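Local atomic coordinates of peptidase M28 (Shewanella amazonensis SB2B, PDB entry 3IIB), a protein that probably acts as a zinc-dependent carboxypeptidase or dipeptidase of peptidase family M28, carrying a two-zinc site and working as a homodimer. Residues A[252-260]-A[269-277]; A[326-337]-A[415-426]. All blocks are in the same frame, centred on the assembly; numbering follows the deposited sequence.

Contact 1: A[252-260]-A[269-277]; sequences VLIGAHLDS and DDGAGVAIV. With ZN (zinc ion), chain C; ZN (zinc ion), chain B.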
loop_
_atom_site.group_PDB
_atom_site.type_symbol
_atom_site.label_atom_id
_atom_site.label_comp_id
_atom_site.label_asym_id
_atom_site.label_seq_id
_atom_site.Cartn_x
_atom_site.Cartn_y
_atom_site.Cartn_z
ATOM N N VAL A 252 29.423 25.216 9.423
ATOM C CA VAL A 252 28.055 25.166 8.915
ATOM C C VAL A 252 27.702 23.688 8.921
ATOM O O VAL A 252 28.359 22.865 8.247
ATOM C CB VAL A 252 27.959 25.718 7.503
ATOM C CG1 VAL A 252 26.569 25.434 6.893
ATOM C CG2 VAL A 252 28.317 27.237 7.520
ATOM N N LEU A 253 26.695 23.321 9.694
ATOM C CA LEU A 253 26.300 21.933 9.863
ATOM C C LEU A 253 25.045 21.662 9.037
ATOM O O LEU A 253 24.020 22.334 9.212
ATOM C CB LEU A 253 26.017 21.664 11.341
ATOM C CG LEU A 253 25.814 20.227 11.839
ATOM C CD1 LEU A 253 25.864 20.181 13.359
ATOM C CD2 LEU A 253 24.528 19.633 11.358
ATOM N N ILE A 254 25.117 20.671 8.167
ATOM C CA ILE A 254 23.931 20.225 7.444
ATOM C C ILE A 254 23.799 18.733 7.726
ATOM O O ILE A 254 24.766 17.952 7.618
ATOM C CB ILE A 254 23.987 20.583 5.920
ATOM C CG1 ILE A 254 25.231 19.983 5.246
ATOM C CG2 ILE A 254 23.827 22.169 5.680
ATOM C CD1 ILE A 254 25.247 20.230 3.696
ATOM N N GLY A 255 22.616 18.367 8.183
ATOM C CA GLY A 255 22.424 17.037 8.733
ATOM C C GLY A 255 21.252 16.257 8.179
ATOM O O GLY A 255 20.368 16.779 7.479
ATOM N N ALA A 256 21.232 14.990 8.571
ATOM C CA ALA A 256 20.121 14.072 8.335
ATOM C C ALA A 256 20.292 12.987 9.375
ATOM O O ALA A 256 21.340 12.946 10.056
ATOM C CB ALA A 256 20.198 13.460 6.890
ATOM N N HIS A 257 19.345 12.059 9.490
ATOM C CA HIS A 257 19.614 10.851 10.325
ATOM C C HIS A 257 19.796 9.625 9.458
ATOM O O HIS A 257 19.132 9.494 8.452
ATOM C CB HIS A 257 18.568 10.618 11.427
ATOM C CG HIS A 257 17.169 10.369 10.962
ATOM N ND1 HIS A 257 16.640 9.103 10.856
ATOM C CD2 HIS A 257 16.152 11.226 10.682
ATOM C CE1 HIS A 257 15.379 9.185 10.466
ATOM N NE2 HIS A 257 15.055 10.463 10.363
ATOM N N LEU A 258 20.724 8.746 9.861
ATOM C CA LEU A 258 21.091 7.563 9.100
ATOM C C LEU A 258 20.232 6.387 9.468
ATOM O O LEU A 258 20.113 5.413 8.690
ATOM C CB LEU A 258 22.572 7.226 9.371
ATOM C CG LEU A 258 23.193 6.085 8.557
ATOM C CD1 LEU A 258 22.988 6.312 7.038
ATOM C CD2 LEU A 258 24.670 5.909 8.945
ATOM N N ASP A 259 19.633 6.429 10.653
ATOM C CA ASP A 259 18.845 5.277 11.090
ATOM C C ASP A 259 17.424 5.341 10.499
ATOM O O ASP A 259 16.992 6.387 9.987
ATOM C CB ASP A 259 18.800 5.203 12.612
ATOM C CG ASP A 259 17.986 6.368 13.250
ATOM O OD1 ASP A 259 18.233 7.551 12.895
ATOM O OD2 ASP A 259 17.107 6.115 14.111
ATOM N N SER A 260 16.683 4.244 10.650
ATOM C CA SER A 260 15.315 4.178 10.161
ATOM C C SER A 260 14.572 3.177 10.973
ATOM O O SER A 260 15.163 2.498 11.820
ATOM C CB SER A 260 15.259 3.728 8.681
ATOM O OG SER A 260 15.593 2.352 8.463
ATOM N N ASP A 269 12.371 8.284 4.997
ATOM C CA ASP A 269 12.704 8.580 6.374
ATOM C C ASP A 269 13.892 7.707 6.807
ATOM O O ASP A 269 13.683 6.600 7.339
ATOM C CB ASP A 269 11.514 8.291 7.280
ATOM C CG ASP A 269 11.709 8.829 8.677
ATOM O OD1 ASP A 269 12.673 9.601 8.892
ATOM O OD2 ASP A 269 10.916 8.476 9.581
ATOM N N ASP A 270 15.119 8.159 6.606
ATOM C CA ASP A 270 15.468 9.445 6.039
ATOM C C ASP A 270 16.621 9.277 5.049
ATOM O O ASP A 270 17.558 10.089 4.980
ATOM C CB ASP A 270 15.827 10.415 7.191
ATOM C CG ASP A 270 16.046 11.839 6.729
ATOM O OD1 ASP A 270 15.415 12.254 5.709
ATOM O OD2 ASP A 270 16.864 12.559 7.411
ATOM N N GLY A 271 16.541 8.228 4.227
ATOM C CA GLY A 271 17.505 8.035 3.175
ATOM C C GLY A 271 17.553 9.234 2.242
ATOM O O GLY A 271 18.626 9.626 1.761
ATOM N N ALA A 272 16.411 9.831 1.963
ATOM C CA ALA A 272 16.374 11.009 1.129
ATOM C C ALA A 272 17.212 12.140 1.732
ATOM O O ALA A 272 17.945 12.798 1.037
ATOM C CB ALA A 272 14.930 11.452 0.958
ATOM N N GLY A 273 17.077 12.357 3.045
ATOM C CA GLY A 273 17.807 13.421 3.733
ATOM C C GLY A 273 19.295 13.146 3.728
ATOM O O GLY A 273 20.073 14.042 3.439
ATOM N N VAL A 274 19.691 11.902 3.963
ATOM C CA VAL A 274 21.122 11.559 3.849
ATOM C C VAL A 274 21.693 11.958 2.455
ATOM O O VAL A 274 22.791 12.555 2.349
ATOM C CB VAL A 274 21.342 10.054 4.112
ATOM C CG1 VAL A 274 22.784 9.655 3.802
ATOM C CG2 VAL A 274 20.963 9.712 5.574
ATOM N N ALA A 275 20.942 11.619 1.411
ATOM C CA ALA A 275 21.360 11.883 0.036
ATOM C C ALA A 275 21.374 13.346 -0.245
ATOM O O ALA A 275 22.264 13.830 -0.960
ATOM C CB ALA A 275 20.441 11.176 -0.956
ATOM N N ILE A 276 20.388 14.066 0.291
ATOM C CA ILE A 276 20.271 15.499 0.010
ATOM C C ILE A 276 21.484 16.221 0.551
ATOM O O ILE A 276 22.165 16.959 -0.187
ATOM C CB ILE A 276 18.964 16.061 0.594
ATOM C CG1 ILE A 276 17.789 15.629 -0.279
ATOM C CG2 ILE A 276 19.018 17.604 0.714
ATOM C CD1 ILE A 276 16.414 15.654 0.447
ATOM N N VAL A 277 21.775 16.021 1.848
ATOM C CA VAL A 277 22.901 16.769 2.466
ATOM C C VAL A 277 24.268 16.289 1.967
ATOM O O VAL A 277 25.172 17.126 1.710
ATOM C CB VAL A 277 22.833 16.846 4.009
ATOM C CG1 VAL A 277 21.491 17.511 4.459
ATOM C CG2 VAL A 277 23.044 15.470 4.691
HETATM ZN ZN ZN C . 13.014 11.181 10.198
HETATM ZN ZN ZN B . 11.030 8.640 11.598
HETATM O O HOH W 1 17.687 7.325 7.531
HETATM O O HOH W 2 9.741 10.204 12.266
HETATM O O HOH W 3 12.291 10.349 11.802
HETATM O O HOH W 4 10.915 12.281 9.986
#

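Contact 2: A[326-337]-A[415-426]; sequences IAAESDFGAGPI and ALAQNVAVYAQF. With ZN (zinc ion), chain C.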
loop_
_atom_site.group_PDB
_atom_site.type_symbol
_atom_site.label_atom_id
_atom_site.label_comp_id
_atom_site.label_asym_id
_atom_site.label_seq_id
_atom_site.Cartn_x
_atom_site.Cartn_y
_atom_site.Cartn_z
ATOM N N ILE A 326 25.686 28.013 11.885
ATOM C CA ILE A 326 24.277 27.692 11.701
ATOM C C ILE A 326 24.182 26.218 11.474
ATOM O O ILE A 326 25.132 25.602 10.966
ATOM C CB ILE A 326 23.660 28.478 10.534
ATOM C CG1 ILE A 326 22.124 28.372 10.557
ATOM C CG2 ILE A 326 24.224 27.989 9.197
ATOM C CD1 ILE A 326 21.409 29.574 9.865
ATOM N N ALA A 327 23.055 25.643 11.864
ATOM C CA ALA A 327 22.770 24.233 11.651
ATOM C C ALA A 327 21.400 24.029 11.002
ATOM O O ALA A 327 20.491 24.783 11.300
ATOM C CB ALA A 327 22.794 23.485 13.001
ATOM N N ALA A 328 21.259 23.000 10.152
ATOM C CA ALA A 328 19.986 22.642 9.498
ATOM C C ALA A 328 19.972 21.161 9.214
ATOM O O ALA A 328 21.035 20.546 9.080
ATOM C CB ALA A 328 19.733 23.428 8.190
ATOM N N GLU A 329 18.779 20.591 9.172
ATOM C CA GLU A 329 18.612 19.157 8.928
ATOM C C GLU A 329 17.479 18.878 7.948
ATOM O O GLU A 329 16.395 19.450 8.072
ATOM C CB GLU A 329 18.338 18.407 10.211
ATOM C CG GLU A 329 18.056 16.942 9.963
ATOM C CD GLU A 329 17.945 16.091 11.225
ATOM O OE1 GLU A 329 17.206 16.507 12.138
ATOM O OE2 GLU A 329 18.607 15.007 11.290
ATOM N N SER A 330 17.744 17.980 7.006
ATOM C CA SER A 330 16.733 17.467 6.069
ATOM C C SER A 330 16.161 16.165 6.666
ATOM O O SER A 330 16.855 15.136 6.722
ATOM C CB SER A 330 17.349 17.174 4.728
ATOM O OG SER A 330 16.375 16.778 3.739
ATOM N N ASP A 331 14.908 16.215 7.088
ATOM C CA ASP A 331 14.209 15.014 7.615
ATOM C C ASP A 331 12.695 15.196 7.462
ATOM O O ASP A 331 11.944 15.073 8.416
ATOM C CB ASP A 331 14.541 14.760 9.071
ATOM C CG ASP A 331 13.940 13.469 9.570
ATOM O OD1 ASP A 331 13.809 12.552 8.750
ATOM O OD2 ASP A 331 13.644 13.348 10.759
ATOM N N PHE A 332 12.279 15.480 6.245
ATOM C CA PHE A 332 10.855 15.477 5.895
ATOM C C PHE A 332 10.691 14.953 4.474
ATOM O O PHE A 332 9.926 15.490 3.674
ATOM C CB PHE A 332 10.275 16.864 6.132
ATOM C CG PHE A 332 8.782 16.898 6.257
ATOM C CD1 PHE A 332 8.056 15.797 6.683
ATOM C CD2 PHE A 332 8.086 18.068 5.965
ATOM C CE1 PHE A 332 6.710 15.866 6.801
ATOM C CE2 PHE A 332 6.704 18.139 6.128
ATOM C CZ PHE A 332 6.016 17.038 6.527
ATOM N N GLY A 333 11.400 13.859 4.194
ATOM C CA GLY A 333 11.285 13.127 2.926
ATOM C C GLY A 333 12.017 13.799 1.794
ATOM O O GLY A 333 13.099 14.336 2.002
ATOM N N ALA A 334 11.436 13.711 0.594
ATOM C CA ALA A 334 12.068 14.193 -0.651
ATOM C C ALA A 334 11.262 15.271 -1.347
ATOM O O ALA A 334 11.671 15.723 -2.410
ATOM C CB ALA A 334 12.325 13.037 -1.622
ATOM N N GLY A 335 10.154 15.712 -0.731
ATOM C CA GLY A 335 9.322 16.760 -1.332
ATOM C C GLY A 335 10.075 18.073 -1.457
ATOM O O GLY A 335 10.937 18.354 -0.646
ATOM N N PRO A 336 9.728 18.916 -2.451
ATOM C CA PRO A 336 10.549 20.114 -2.636
ATOM C C PRO A 336 10.397 21.114 -1.490
ATOM O O PRO A 336 9.330 21.205 -0.835
ATOM C CB PRO A 336 10.031 20.719 -3.958
ATOM C CG PRO A 336 8.767 20.049 -4.218
ATOM C CD PRO A 336 8.659 18.797 -3.442
ATOM N N ILE A 337 11.459 21.884 -1.291
ATOM C CA ILE A 337 11.486 22.988 -0.363
ATOM C C ILE A 337 10.728 24.179 -0.937
ATOM O O ILE A 337 10.959 24.582 -2.081
ATOM C CB ILE A 337 12.949 23.384 -0.000
ATOM C CG1 ILE A 337 13.576 22.225 0.750
ATOM C CG2 ILE A 337 12.969 24.659 0.876
ATOM C CD1 ILE A 337 15.078 22.224 0.779
ATOM N N ALA A 415 12.074 16.172 -7.383
ATOM C CA ALA A 415 11.948 16.810 -6.078
ATOM C C ALA A 415 13.217 16.616 -5.205
ATOM O O ALA A 415 13.671 17.538 -4.488
ATOM C CB ALA A 415 10.713 16.267 -5.353
ATOM N N LEU A 416 13.794 15.403 -5.257
ATOM C CA LEU A 416 15.027 15.125 -4.511
ATOM C C LEU A 416 16.136 16.086 -4.997
ATOM O O LEU A 416 16.850 16.676 -4.172
ATOM C CB LEU A 416 15.466 13.705 -4.747
ATOM C CG LEU A 416 16.635 13.262 -3.854
ATOM C CD1 LEU A 416 16.178 12.921 -2.440
ATOM C CD2 LEU A 416 17.284 12.008 -4.477
ATOM N N ALA A 417 16.245 16.253 -6.324
ATOM C CA ALA A 417 17.220 17.135 -6.916
ATOM C C ALA A 417 17.035 18.589 -6.503
ATOM O O ALA A 417 18.019 19.311 -6.302
ATOM C CB ALA A 417 17.217 17.004 -8.480
ATOM N N GLN A 418 15.789 19.057 -6.401
ATOM C CA GLN A 418 15.530 20.413 -5.922
ATOM C C GLN A 418 16.008 20.608 -4.477
ATOM O O GLN A 418 16.544 21.658 -4.127
ATOM C CB GLN A 418 14.056 20.753 -6.037
ATOM C CG GLN A 418 13.724 22.240 -5.770
ATOM C CD GLN A 418 13.184 22.495 -4.355
ATOM O OE1 GLN A 418 13.250 21.626 -3.463
ATOM N NE2 GLN A 418 12.620 23.682 -4.154
ATOM N N ASN A 419 15.840 19.595 -3.632
ATOM C CA ASN A 419 16.395 19.684 -2.293
ATOM C C ASN A 419 17.919 19.749 -2.278
ATOM O O ASN A 419 18.500 20.529 -1.520
ATOM C CB ASN A 419 15.987 18.496 -1.423
ATOM C CG ASN A 419 14.539 18.560 -0.951
ATOM O OD1 ASN A 419 14.257 19.034 0.156
ATOM N ND2 ASN A 419 13.607 18.039 -1.779
ATOM N N VAL A 420 18.561 18.953 -3.134
ATOM C CA VAL A 420 20.013 18.970 -3.248
ATOM C C VAL A 420 20.471 20.393 -3.665
ATOM O O VAL A 420 21.407 20.961 -3.072
ATOM C CB VAL A 420 20.524 17.931 -4.258
ATOM C CG1 VAL A 420 22.003 18.108 -4.442
ATOM C CG2 VAL A 420 20.207 16.546 -3.768
ATOM N N ALA A 421 19.738 20.966 -4.618
ATOM C CA ALA A 421 20.040 22.314 -5.141
ATOM C C ALA A 421 19.929 23.334 -4.041
ATOM O O ALA A 421 20.836 24.141 -3.859
ATOM C CB ALA A 421 19.099 22.712 -6.304
ATOM N N VAL A 422 18.832 23.294 -3.277
ATOM C CA VAL A 422 18.595 24.302 -2.226
ATOM C C VAL A 422 19.583 24.139 -1.050
ATOM O O VAL A 422 20.084 25.135 -0.518
ATOM C CB VAL A 422 17.168 24.236 -1.706
ATOM C CG1 VAL A 422 16.998 25.299 -0.616
ATOM C CG2 VAL A 422 16.194 24.513 -2.859
ATOM N N TYR A 423 19.894 22.898 -0.646
ATOM C CA TYR A 423 20.877 22.705 0.422
ATOM C C TYR A 423 22.265 23.139 -0.016
ATOM O O TYR A 423 23.029 23.668 0.786
ATOM C CB TYR A 423 20.918 21.270 0.970
ATOM C CG TYR A 423 20.024 21.116 2.181
ATOM C CD1 TYR A 423 18.655 20.898 2.051
ATOM C CD2 TYR A 423 20.532 21.248 3.470
ATOM C CE1 TYR A 423 17.846 20.762 3.161
ATOM C CE2 TYR A 423 19.729 21.133 4.584
ATOM C CZ TYR A 423 18.387 20.920 4.439
ATOM O OH TYR A 423 17.591 20.806 5.575
ATOM N N ALA A 424 22.592 22.908 -1.286
ATOM C CA ALA A 424 23.889 23.325 -1.801
ATOM C C ALA A 424 23.994 24.854 -1.743
ATOM O O ALA A 424 25.025 25.400 -1.306
ATOM C CB ALA A 424 24.127 22.782 -3.187
ATOM N N GLN A 425 22.942 25.549 -2.163
ATOM C CA GLN A 425 22.890 26.992 -2.067
ATOM C C GLN A 425 23.002 27.432 -0.595
ATOM O O GLN A 425 23.763 28.339 -0.250
ATOM C CB GLN A 425 21.594 27.567 -2.653
ATOM C CG GLN A 425 21.468 27.358 -4.157
ATOM C CD GLN A 425 20.343 28.126 -4.805
ATOM O OE1 GLN A 425 19.344 28.410 -4.159
ATOM N NE2 GLN A 425 20.517 28.496 -6.078
ATOM N N PHE A 426 22.178 26.827 0.264
ATOM C CA PHE A 426 22.206 27.165 1.683
ATOM C C PHE A 426 23.600 26.984 2.275
ATOM O O PHE A 426 24.105 27.878 2.980
ATOM C CB PHE A 426 21.185 26.305 2.449
ATOM C CG PHE A 426 21.185 26.527 3.936
ATOM C CD1 PHE A 426 20.469 27.572 4.488
ATOM C CD2 PHE A 426 21.846 25.655 4.798
ATOM C CE1 PHE A 426 20.430 27.759 5.858
ATOM C CE2 PHE A 426 21.827 25.866 6.167
ATOM C CZ PHE A 426 21.126 26.908 6.694
HETATM ZN ZN ZN C . 13.014 11.181 10.198
HETATM O O HOH W 5 15.180 18.965 2.702
HETATM O O HOH W 4 10.915 12.281 9.986
HETATM O O HOH W 3 12.291 10.349 11.802
#

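Contact 1: A[252-260]-A[269-277]
His257 and Asp269 meet at one zinc ion, where a beta-alpha-beta unit of the M28 peptidase fold contributes these two ligands to a two-zinc site. Strand 252-257 and helix 269-277 run nearly antiparallel, 155° apart. The helix packs close because Gly273 has no side chain: Ala256 CB sits 3.3 Å from Gly273 C. Val277 CG1 lies against Gly255 O, and Val274 CG2 against His257 O.

Asp270 can be followed outward. Its CB lies over one face of the His257 ring in a CH-pi contact, 3.5 Å from the ring centroid. CG stands anti to the backbone N (chi1 -173°), which directs the carboxylate back toward the strand. OD1 takes a weak hydrogen bond from Gly273 N. Asp270 OD2 accepts a hydrogen bond from His257 N through its anti lone pair at 3.3 Å and also touches Ala256 CB. Water 1 joins Asp270 N to the carbonyls of His257 and Asp259.

At the ring edge, His257 ND1 makes weak hydrogen bonds to Asp259 O and OD1; Asp259 OD2 is held by Glu304 N. The Asp269 carboxylate stands nearly perpendicular to the ring, 88° between planes, and bridges the metals. Asp269 OD1 binds the chain C zinc at 2.1 Å, and Asp269 OD2 binds the chain B zinc at 2.0 Å.

Contact 2: A[326-337]-A[415-426]
Strand 326-329 runs almost antiparallel to helix 415-426, at 172° and 11.2 Å between axes, and the loop after the strand climbs to the helix, bringing the CA atoms of Ala334 and Leu416 within 5.0 Å.

Large side chains fill the wide end. The Phe426 ring reaches down to the strand, with CE2 3.8 Å from Ala328 CB and CZ near Ile326 CG2. Tyr423 extends its OH to the backbone of Glu329, and its CE1 touches both Ser330 CB and Ile337 CD1. The same Ile337 CD1 also packs on Val422 CB.

Amides grip the narrow end. Gln418 bends at chi2 (-100°), and its amide lies alongside the backbone of Ile337. Gln418 OE1 accepts a hydrogen bond from Ile337 N at 2.8 Å. Gln418 NE2 donates to Ile337 O, also at 2.8 Å, in the carbonyl plane and on a lone pair; it also bonds Leu362 O. A leucine in its place would probably leave Ile337 N and O and Leu362 O without these partners and let the start of strand 337-343 shift from the helix.

Asn419 ND2 bonds Gly335 O at 2.9 Å, reaching it from above the carbonyl plane. It also donates to Ala415 O, so two bonds fix the turn of the amide. Ala415 O also accepts the backbone N-H of Asn419, from the opposite face of its plane. Asn419 OD1 accepts a hydrogen bond from water 5, which is also hydrogen-bonded to Ser330 OG.

Asp331 points away from the helix and holds the chain C zinc with OD1 and OD2. The arrangement is that of a metallopeptidase alpha/beta fold, with a metal ligand just past a strand's C-terminal end and helix 413-432 packed against the strand and the ligand-bearing loop.

Strands 247-257 and 324-329 are parallel neighbours in one sheet, so the two contacts share a border: Gly255 N probably bonds Ala328 O, and Gly255 O probably bonds Ser330 N. Contact 1 is wholly buried near the middle of the chain. Contact 2 is also largely buried but has partly exposed residues where its loop meets the helix. Contact 1 packs a helix directly on its strand through glycine, alanine and branched aliphatic side chains, with carboxylates at the metal end; contact 2 spans a wider gap with aromatic rings and side-chain amides. Helices 267-285 and 413-432 meet through Ala272 and Ile276. The contacts converge at the chain C zinc, to which His257 and Asp269 come from one and Asp331 from the other.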